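Local coordinates for flagellar hook-associated protein (Burkholderia pseudomallei, PDB 4UT1) that probably serves as a structural component of the bacterial flagellum, as the junction protein of the hook, at residues A[356-361]-A[422-427]. Residues are numbered along the deposited sequence; the frame is centred on the assembly and turned at random.
Sequences LSVSFV and FTVLPT. With EDO (1,2-ethanediol), chain T.
Leu356 lies against Phe422 at one end of this interface, a worked example of two beta-sheets packing face to face through alternate side chains. Leu356 CB sits over one face of the Phe422 ring in a CH-pi contact, 4.2 Å from the centroid and displaced toward the rim. With CG anti to the backbone N (chi1 175°), Leu356 also carries CD2 across the gap, to 3.5 Å from Phe422 CB and 3.7 Å from Val424 CG2. One leucine thereby fills the angle between two successive inward residues of the facing strand. Next along, the valines meet tip to tip, Val358 CG2 standing 3.8 Å from Val424 CG1. At the far end the CB of Phe360 does not aim at the other segment, but its ring reaches across, roughly at right angles to the Pro426 side chain, with Phe360 CE1 3.7 Å from Pro426 CB. Phe360 CZ comes obliquely to 3.4 Å from Pro426 O and also touches Thr427 CG2.

No hydrogen bond joins the two segments; each strand is held within its own sheet. Ser357 and Ser359 pair through their backbones with Ser411 and Lys409, whereas Phe422 and Thr423 pair with Leu373 and Tyr345. Val344, on the strand beside 422-425, extends the apolar layer that Leu356 and Val358 touch. At the Phe360 end, Thr427 OG1 is hydrogen-bonded to Ala305 O and Phe360 touches Val312, so this end of the two-sheet packing rests on helix 287-322. On the outer face, Ser359 OG makes a weak hydrogen bond of 3.4 Å to O2 of an ethanediol, most likely a crystallisation additive.

The strand axes run 8.7 Å apart and cross at -26°, consistent with aligned beta-sandwich packing in the D2-like domain. The segments are probably held together mainly by burial of apolar surface and van der Waals contact, while backbone hydrogen bonding fixes the strands laterally.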
loop_
_atom_site.group_PDB
_atom_site.type_symbol
_atom_site.label_atom_id
_atom_site.label_comp_id
_atom_site.label_asym_id
_atom_site.label_seq_id
_atom_site.Cartn_x
_atom_site.Cartn_y
_atom_site.Cartn_z
ATOM N N LEU A 356 -17.161 0.428 -9.193
ATOM C CA LEU A 356 -16.574 1.063 -8.025
ATOM C C LEU A 356 -15.279 1.776 -8.380
ATOM O O LEU A 356 -14.466 1.258 -9.136
ATOM C CB LEU A 356 -16.316 0.026 -6.935
ATOM C CG LEU A 356 -15.590 0.480 -5.672
ATOM C CD1 LEU A 356 -16.457 1.449 -4.829
ATOM C CD2 LEU A 356 -15.203 -0.738 -4.855
ATOM N N SER A 357 -15.108 2.974 -7.839
ATOM C CA SER A 357 -13.844 3.684 -7.943
ATOM C C SER A 357 -13.413 4.045 -6.528
ATOM O O SER A 357 -14.259 4.238 -5.648
ATOM C CB SER A 357 -13.973 4.925 -8.827
ATOM O OG SER A 357 -14.922 5.833 -8.303
ATOM N N VAL A 358 -12.104 4.114 -6.300
ATOM C CA VAL A 358 -11.571 4.288 -4.954
ATOM C C VAL A 358 -10.461 5.335 -4.953
ATOM O O VAL A 358 -9.675 5.396 -5.888
ATOM C CB VAL A 358 -11.022 2.950 -4.392
ATOM C CG1 VAL A 358 -10.505 3.119 -2.981
ATOM C CG2 VAL A 358 -12.104 1.859 -4.436
ATOM N N SER A 359 -10.412 6.162 -3.916
ATOM C CA SER A 359 -9.274 7.061 -3.731
ATOM C C SER A 359 -8.871 7.093 -2.265
ATOM O O SER A 359 -9.544 6.504 -1.415
ATOM C CB SER A 359 -9.600 8.467 -4.234
ATOM O OG SER A 359 -10.663 9.038 -3.498
ATOM N N PHE A 360 -7.768 7.771 -1.966
ATOM C CA PHE A 360 -7.327 7.895 -0.589
ATOM C C PHE A 360 -7.958 9.116 0.060
ATOM O O PHE A 360 -8.088 10.175 -0.562
ATOM C CB PHE A 360 -5.796 7.980 -0.502
ATOM C CG PHE A 360 -5.106 6.740 -0.996
ATOM C CD1 PHE A 360 -5.145 5.563 -0.251
ATOM C CD2 PHE A 360 -4.453 6.737 -2.209
ATOM C CE1 PHE A 360 -4.525 4.399 -0.713
ATOM C CE2 PHE A 360 -3.847 5.572 -2.687
ATOM C CZ PHE A 360 -3.873 4.416 -1.929
ATOM N N VAL A 361 -8.362 8.951 1.309
ATOM C CA VAL A 361 -8.738 10.089 2.137
ATOM C C VAL A 361 -7.540 11.033 2.229
ATOM O O VAL A 361 -7.664 12.251 2.088
ATOM C CB VAL A 361 -9.171 9.638 3.534
ATOM C CG1 VAL A 361 -9.395 10.844 4.433
ATOM C CG2 VAL A 361 -10.433 8.774 3.438
ATOM N N PHE A 422 -16.396 -6.303 -4.624
ATOM C CA PHE A 422 -15.355 -5.646 -5.420
ATOM C C PHE A 422 -13.985 -5.793 -4.765
ATOM O O PHE A 422 -13.811 -5.504 -3.581
ATOM C CB PHE A 422 -15.672 -4.157 -5.624
ATOM C CG PHE A 422 -16.983 -3.914 -6.315
ATOM C CD1 PHE A 422 -18.173 -3.933 -5.600
ATOM C CD2 PHE A 422 -17.027 -3.686 -7.677
ATOM C CE1 PHE A 422 -19.381 -3.727 -6.235
ATOM C CE2 PHE A 422 -18.231 -3.478 -8.317
ATOM C CZ PHE A 422 -19.409 -3.499 -7.593
ATOM N N THR A 423 -13.003 -6.249 -5.535
ATOM C CA THR A 423 -11.652 -6.298 -5.010
ATOM C C THR A 423 -11.040 -4.920 -5.106
ATOM O O THR A 423 -11.103 -4.269 -6.141
ATOM C CB THR A 423 -10.776 -7.299 -5.759
ATOM O OG1 THR A 423 -11.409 -8.568 -5.708
ATOM C CG2 THR A 423 -9.392 -7.388 -5.103
ATOM N N VAL A 424 -10.467 -4.470 -4.003
ATOM C CA VAL A 424 -9.894 -3.141 -3.957
ATOM C C VAL A 424 -8.434 -3.255 -3.594
ATOM O O VAL A 424 -8.099 -3.709 -2.492
ATOM C CB VAL A 424 -10.610 -2.248 -2.950
ATOM C CG1 VAL A 424 -9.924 -0.880 -2.882
ATOM C CG2 VAL A 424 -12.078 -2.107 -3.344
ATOM N N LEU A 425 -7.576 -2.859 -4.535
ATOM C CA LEU A 425 -6.130 -2.943 -4.374
ATOM C C LEU A 425 -5.563 -1.538 -4.474
ATOM O O LEU A 425 -5.151 -1.102 -5.554
ATOM C CB LEU A 425 -5.504 -3.850 -5.445
ATOM C CG LEU A 425 -6.106 -5.244 -5.684
ATOM C CD1 LEU A 425 -5.355 -5.966 -6.806
ATOM C CD2 LEU A 425 -6.045 -6.086 -4.412
ATOM N N PRO A 426 -5.573 -0.798 -3.357
ATOM C CA PRO A 426 -5.227 0.621 -3.415
ATOM C C PRO A 426 -3.761 0.889 -3.734
ATOM O O PRO A 426 -3.490 1.946 -4.306
ATOM C CB PRO A 426 -5.565 1.121 -2.010
ATOM C CG PRO A 426 -6.557 0.088 -1.464
ATOM C CD PRO A 426 -6.038 -1.199 -2.019
ATOM N N THR A 427 -2.850 -0.026 -3.395
ATOM C CA THR A 427 -1.415 0.269 -3.515
ATOM C C THR A 427 -0.570 -0.755 -4.271
ATOM O O THR A 427 0.592 -0.480 -4.560
ATOM C CB THR A 427 -0.759 0.434 -2.135
ATOM O OG1 THR A 427 -0.913 -0.777 -1.381
ATOM C CG2 THR A 427 -1.384 1.606 -1.369
HETATM C C1 EDO T . -13.678 7.978 -6.537
HETATM O O1 EDO T . -12.258 8.117 -6.596
HETATM C C2 EDO T . -14.156 8.583 -5.223
HETATM O O2 EDO T . -13.769 7.719 -4.151
#